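Local coordinates for Card1 endonuclease domain-containing protein (Vibrio cholerae, PDB 1XMX), which is of unknown function but, as a member of the Card1-like endonuclease family, probably binds nucleic acid, at residues Y193-C198 and L238-E243; H259-Q264 and T373-W378. All blocks are in the same frame, centred on the assembly; numbering follows the deposited sequence.

Contact 1. Residues Y193-C198 and L238-E243; sequences YLATTC and LTFINE
Cys198 meets Phe240 at the rim of its ring. The sulfur lies in the ring plane, beside the CD2-CE2 bond, with SG 3.8 Å from CE2 of Phe240 and 4.1 Å from CD2. Its line to the ring centroid runs 90° off the ring normal, making this an edge-on cysteine sulfur-aromatic contact with no part of the sulfur over a face. CG of Phe240 stands anti to its own carbonyl carbon (chi1 -52°), which holds the ring out from the strand towards the helix and brings this edge to the sulfur. One helical turn before Cys198, Ala195 comes in obliquely, its CA 4.3 Å from CE2 of Phe240, with its methyl CB 4.4 Å from CZ. Phe240 is thus met by two residues of the helix along one side of the ring.

The helix is 181-201 and the strand is 237-240, the central member of a small three-stranded antiparallel sheet, and the contact is an alpha/beta packing in which the two segment axes cross at -65°. Alternation along the strand turns Leu238 and Phe240 to the helix and Thr239 away from it. Leu238 also packs on Phe240, two residues further along the same side of the strand, its CG lying 4.2 Å above one face of the Phe240 ring, towards the rim. On the side of the ring covered by Leu238, the branched ends of two leucines complete the apolar interface, CD1 of Leu194 standing 4.3 Å from CD2 of Leu238. Val206 of the edge strand 205-207 touches both Leu194 and Cys198, while Arg246 and Ala249 of helix 243-266 pack against Phe240.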
loop_
_atom_site.group_PDB
_atom_site.type_symbol
_atom_site.label_atom_id
_atom_site.label_comp_id
_atom_site.label_asym_id
_atom_site.label_seq_id
_atom_site.Cartn_x
_atom_site.Cartn_y
_atom_site.Cartn_z
ATOM N N TYR A 193 9.669 -20.330 -19.208
ATOM C CA TYR A 193 10.537 -21.521 -19.035
ATOM C C TYR A 193 12.013 -21.278 -19.502
ATOM O O TYR A 193 12.955 -21.630 -18.789
ATOM C CB TYR A 193 9.914 -22.757 -19.709
ATOM C CG TYR A 193 10.909 -23.878 -19.900
ATOM C CD1 TYR A 193 11.105 -24.857 -18.921
ATOM C CD2 TYR A 193 11.694 -23.932 -21.052
ATOM C CE1 TYR A 193 12.031 -25.882 -19.130
ATOM C CE2 TYR A 193 12.638 -24.914 -21.238
ATOM C CZ TYR A 193 12.790 -25.878 -20.288
ATOM O OH TYR A 193 13.746 -26.840 -20.544
ATOM N N LEU A 194 12.201 -20.644 -20.661
ATOM C CA LEU A 194 13.539 -20.265 -21.148
ATOM C C LEU A 194 14.251 -19.294 -20.194
ATOM O O LEU A 194 15.406 -19.504 -19.836
ATOM C CB LEU A 194 13.476 -19.649 -22.558
ATOM C CG LEU A 194 12.966 -20.544 -23.721
ATOM C CD1 LEU A 194 12.642 -19.673 -24.932
ATOM C CD2 LEU A 194 13.976 -21.589 -24.149
ATOM N N ALA A 195 13.575 -18.227 -19.790
ATOM C CA ALA A 195 14.169 -17.316 -18.780
ATOM C C ALA A 195 14.546 -18.053 -17.486
ATOM O O ALA A 195 15.580 -17.803 -16.908
ATOM C CB ALA A 195 13.231 -16.133 -18.494
ATOM N N THR A 196 13.694 -18.976 -17.047
ATOM C CA THR A 196 13.942 -19.748 -15.841
ATOM C C THR A 196 15.169 -20.673 -15.961
ATOM O O THR A 196 15.928 -20.822 -14.998
ATOM C CB THR A 196 12.713 -20.547 -15.474
ATOM O OG1 THR A 196 11.655 -19.623 -15.156
ATOM C CG2 THR A 196 12.981 -21.457 -14.282
ATOM N N THR A 197 15.343 -21.284 -17.132
ATOM C CA THR A 197 16.552 -22.072 -17.428
ATOM C C THR A 197 17.846 -21.235 -17.290
ATOM O O THR A 197 18.842 -21.712 -16.696
ATOM C CB THR A 197 16.455 -22.692 -18.823
ATOM O OG1 THR A 197 15.417 -23.669 -18.808
ATOM C CG2 THR A 197 17.741 -23.435 -19.216
ATOM N N CYS A 198 17.814 -20.002 -17.823
ATOM C CA CYS A 198 18.923 -19.064 -17.694
ATOM C C CYS A 198 19.154 -18.756 -16.223
ATOM O O CYS A 198 20.286 -18.804 -15.781
ATOM C CB CYS A 198 18.649 -17.730 -18.424
ATOM S SG CYS A 198 18.440 -17.868 -20.185
ATOM N N LEU A 238 19.030 -17.769 -27.744
ATOM C CA LEU A 238 18.494 -16.535 -27.175
ATOM C C LEU A 238 19.423 -16.007 -26.072
ATOM O O LEU A 238 19.738 -16.727 -25.123
ATOM C CB LEU A 238 17.081 -16.789 -26.628
ATOM C CG LEU A 238 16.443 -15.673 -25.776
ATOM C CD1 LEU A 238 16.046 -14.485 -26.640
ATOM C CD2 LEU A 238 15.223 -16.216 -24.997
ATOM N N THR A 239 19.904 -14.762 -26.210
ATOM C CA THR A 239 20.777 -14.179 -25.188
ATOM C C THR A 239 20.138 -12.884 -24.653
ATOM O O THR A 239 19.906 -11.951 -25.425
ATOM C CB THR A 239 22.163 -13.855 -25.756
ATOM O OG1 THR A 239 22.637 -14.971 -26.526
ATOM C CG2 THR A 239 23.186 -13.496 -24.613
ATOM N N PHE A 240 19.845 -12.819 -23.354
ATOM C CA PHE A 240 19.486 -11.520 -22.754
ATOM C C PHE A 240 20.714 -10.603 -22.538
ATOM O O PHE A 240 21.835 -11.084 -22.241
ATOM C CB PHE A 240 18.686 -11.719 -21.468
ATOM C CG PHE A 240 17.489 -12.630 -21.644
ATOM C CD1 PHE A 240 16.272 -12.124 -22.124
ATOM C CD2 PHE A 240 17.577 -13.976 -21.314
ATOM C CE1 PHE A 240 15.128 -12.977 -22.251
ATOM C CE2 PHE A 240 16.486 -14.835 -21.460
ATOM C CZ PHE A 240 15.256 -14.343 -21.937
ATOM N N ILE A 241 20.517 -9.297 -22.746
ATOM C CA ILE A 241 21.592 -8.367 -22.525
ATOM C C ILE A 241 21.976 -8.309 -21.043
ATOM O O ILE A 241 23.121 -8.013 -20.709
ATOM C CB ILE A 241 21.256 -6.966 -23.055
ATOM C CG1 ILE A 241 20.001 -6.393 -22.388
ATOM C CG2 ILE A 241 21.077 -7.023 -24.575
ATOM C CD1 ILE A 241 19.896 -4.865 -22.491
ATOM N N ASN A 242 21.021 -8.578 -20.158
ATOM C CA ASN A 242 21.310 -8.535 -18.726
ATOM C C ASN A 242 20.246 -9.204 -17.843
ATOM O O ASN A 242 19.237 -9.680 -18.339
ATOM C CB ASN A 242 21.652 -7.095 -18.259
ATOM C CG ASN A 242 20.517 -6.095 -18.519
ATOM O OD1 ASN A 242 19.320 -6.419 -18.388
ATOM N ND2 ASN A 242 20.888 -4.877 -18.897
ATOM N N GLU A 243 20.479 -9.229 -16.534
ATOM C CA GLU A 243 19.577 -9.901 -15.576
ATOM C C GLU A 243 18.201 -9.287 -15.552
ATOM O O GLU A 243 17.204 -9.988 -15.410
ATOM C CB GLU A 243 20.132 -9.820 -14.155
ATOM C CG GLU A 243 21.473 -10.485 -14.015
ATOM C CD GLU A 243 21.326 -11.945 -13.617
ATOM O OE1 GLU A 243 21.184 -12.790 -14.545
ATOM O OE2 GLU A 243 21.340 -12.228 -12.377
#

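Contact 2. Residues H259-Q264 and T373-W378; sequences HSTVKQ and THLTQW
Leu375 reaches from helix 371-380 to helix 243-266 with a single methyl, CD1, which meets two consecutive residues of the other helix. The closer is Thr261, whose CG2 lies 3.8 Å from CD1 of Leu375; CG2 of Val262 follows at 4.1 Å. In both pairs the side chains cross at about a right angle.

The conformation of Thr261 separates its two branches. With chi1 at -57°, the methyl CG2 stands anti to the backbone N and meets the leucine, whereas OG1 lies beside that N and bonds back to the carbonyl oxygen of Leu257, one turn earlier. The hydroxyl is thereby satisfied within its own helix, and the face given to Leu375 is apolar. Val262 uses the other kind of branch: its CG2 is beside the backbone N, while CG1 is the methyl anti to it. In Leu375, chi2 of -174° sets CD1 anti to CA, at the extended end of the side chain, where it makes both contacts.

This is plain helix-to-helix apolar packing within the Card1-like endonuclease region, with the backbones nearest at Val262 and Leu375, whose CA atoms are 7.4 Å apart. Val258 and Ile265 of helix 243-266 extend the surface that receives Leu375, Leu371 and Phe379 of helix 371-380 touch Thr261 and Val262 respectively, and Ile363 of strand 361-363 packs against Leu375.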
loop_
_atom_site.group_PDB
_atom_site.type_symbol
_atom_site.label_atom_id
_atom_site.label_comp_id
_atom_site.label_asym_id
_atom_site.label_seq_id
_atom_site.Cartn_x
_atom_site.Cartn_y
_atom_site.Cartn_z
ATOM N N HIS A 259 3.588 -0.837 -12.510
ATOM C CA HIS A 259 4.257 0.241 -11.824
ATOM C C HIS A 259 4.404 1.489 -12.713
ATOM O O HIS A 259 4.166 2.614 -12.279
ATOM C CB HIS A 259 5.594 -0.242 -11.315
ATOM C CG HIS A 259 6.397 0.808 -10.624
ATOM N ND1 HIS A 259 6.051 1.322 -9.384
ATOM C CD2 HIS A 259 7.541 1.433 -10.995
ATOM C CE1 HIS A 259 6.963 2.202 -9.012
ATOM N NE2 HIS A 259 7.875 2.287 -9.971
ATOM N N SER A 260 4.820 1.272 -13.946
ATOM C CA SER A 260 4.996 2.350 -14.901
ATOM C C SER A 260 3.678 3.082 -15.214
ATOM O O SER A 260 3.688 4.268 -15.462
ATOM C CB SER A 260 5.594 1.784 -16.177
ATOM O OG SER A 260 6.980 1.518 -15.983
ATOM N N THR A 261 2.579 2.341 -15.287
ATOM C CA THR A 261 1.241 2.895 -15.490
ATOM C C THR A 261 0.717 3.714 -14.285
ATOM O O THR A 261 0.125 4.776 -14.462
ATOM C CB THR A 261 0.272 1.739 -15.818
ATOM O OG1 THR A 261 0.792 1.081 -16.969
ATOM C CG2 THR A 261 -1.147 2.210 -16.081
ATOM N N VAL A 262 0.956 3.222 -13.074
ATOM C CA VAL A 262 0.625 3.940 -11.888
ATOM C C VAL A 262 1.348 5.271 -11.882
ATOM O O VAL A 262 0.761 6.307 -11.511
ATOM C CB VAL A 262 0.972 3.144 -10.589
ATOM C CG1 VAL A 262 0.790 4.078 -9.337
ATOM C CG2 VAL A 262 0.086 1.909 -10.440
ATOM N N LYS A 263 2.618 5.251 -12.263
ATOM C CA LYS A 263 3.438 6.472 -12.324
ATOM C C LYS A 263 2.876 7.503 -13.333
ATOM O O LYS A 263 2.851 8.698 -13.041
ATOM C CB LYS A 263 4.893 6.133 -12.641
ATOM C CG LYS A 263 5.741 7.351 -12.849
ATOM C CD LYS A 263 7.124 6.986 -13.350
ATOM C CE LYS A 263 7.981 8.244 -13.545
ATOM N NZ LYS A 263 9.348 7.844 -13.986
ATOM N N GLN A 264 2.422 7.024 -14.498
ATOM C CA GLN A 264 1.631 7.845 -15.432
ATOM C C GLN A 264 0.337 8.434 -14.899
ATOM O O GLN A 264 0.041 9.614 -15.138
ATOM C CB GLN A 264 1.264 7.037 -16.686
ATOM C CG GLN A 264 2.372 6.985 -17.603
ATOM C CD GLN A 264 1.980 6.445 -18.956
ATOM O OE1 GLN A 264 0.820 6.588 -19.414
ATOM N NE2 GLN A 264 2.951 5.836 -19.624
ATOM N N THR A 373 -6.953 2.805 -17.583
ATOM C CA THR A 373 -8.294 3.212 -17.200
ATOM C C THR A 373 -8.851 2.466 -15.972
ATOM O O THR A 373 -9.413 3.087 -15.056
ATOM C CB THR A 373 -9.233 3.080 -18.398
ATOM O OG1 THR A 373 -8.842 4.071 -19.347
ATOM C CG2 THR A 373 -10.652 3.295 -18.029
ATOM N N HIS A 374 -8.691 1.147 -15.946
ATOM C CA HIS A 374 -9.170 0.356 -14.807
ATOM C C HIS A 374 -8.390 0.690 -13.548
ATOM O O HIS A 374 -8.955 0.735 -12.482
ATOM C CB HIS A 374 -9.107 -1.131 -15.094
ATOM C CG HIS A 374 -9.974 -1.566 -16.226
ATOM N ND1 HIS A 374 -11.343 -1.445 -16.204
ATOM C CD2 HIS A 374 -9.672 -2.146 -17.416
ATOM C CE1 HIS A 374 -11.853 -1.934 -17.325
ATOM N NE2 HIS A 374 -10.861 -2.369 -18.073
ATOM N N LEU A 375 -7.103 0.959 -13.665
ATOM C CA LEU A 375 -6.327 1.374 -12.528
ATOM C C LEU A 375 -6.762 2.761 -12.032
ATOM O O LEU A 375 -6.822 3.013 -10.829
ATOM C CB LEU A 375 -4.843 1.352 -12.882
ATOM C CG LEU A 375 -4.036 0.014 -12.882
ATOM C CD1 LEU A 375 -2.583 0.238 -13.123
ATOM C CD2 LEU A 375 -4.216 -0.696 -11.523
ATOM N N THR A 376 -7.043 3.664 -12.964
ATOM C CA THR A 376 -7.534 5.004 -12.648
ATOM C C THR A 376 -8.845 4.882 -11.909
ATOM O O THR A 376 -9.022 5.457 -10.868
ATOM C CB THR A 376 -7.704 5.883 -13.948
ATOM O OG1 THR A 376 -6.473 5.917 -14.681
ATOM C CG2 THR A 376 -8.049 7.362 -13.575
ATOM N N GLN A 377 -9.762 4.107 -12.434
ATOM C CA GLN A 377 -11.012 3.904 -11.755
ATOM C C GLN A 377 -10.815 3.424 -10.322
ATOM O O GLN A 377 -11.470 3.956 -9.409
ATOM C CB GLN A 377 -11.885 2.946 -12.543
ATOM C CG GLN A 377 -12.235 3.550 -13.915
ATOM C CD GLN A 377 -12.963 2.582 -14.845
ATOM O OE1 GLN A 377 -12.876 1.350 -14.705
ATOM N NE2 GLN A 377 -13.613 3.127 -15.834
ATOM N N TRP A 378 -9.895 2.476 -10.107
ATOM C CA TRP A 378 -9.698 1.852 -8.788
ATOM C C TRP A 378 -9.195 2.936 -7.863
ATOM O O TRP A 378 -9.707 3.079 -6.721
ATOM C CB TRP A 378 -8.664 0.734 -8.833
ATOM C CG TRP A 378 -8.515 -0.086 -7.571
ATOM C CD1 TRP A 378 -9.516 -0.658 -6.826
ATOM C CD2 TRP A 378 -7.281 -0.455 -6.954
ATOM N NE1 TRP A 378 -8.963 -1.314 -5.714
ATOM C CE2 TRP A 378 -7.590 -1.219 -5.803
ATOM C CE3 TRP A 378 -5.936 -0.197 -7.246
ATOM C CZ2 TRP A 378 -6.602 -1.742 -4.987
ATOM C CZ3 TRP A 378 -4.970 -0.690 -6.415
ATOM C CH2 TRP A 378 -5.310 -1.484 -5.308
#

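Both contacts are buried and apolar, but the centre of contact 1 lies about 31 Å, and that of contact 2 about 14 Å, from the centre of the elongated chain, and the two contact centres are 29 Å apart. Contact 1 joins a helix to a small antiparallel sheet and includes an aromatic ring with a sulfur at its edge; contact 2 joins two helices through aliphatic methyls alone and buries less surface, 101 against 160 Å². They do not touch, their nearest atoms being about 15 Å apart. Helix 243-266 connects them: its first turns pack on the Phe240 and Ala195 side of contact 1, while its later turns supply residues 259-264 to contact 2.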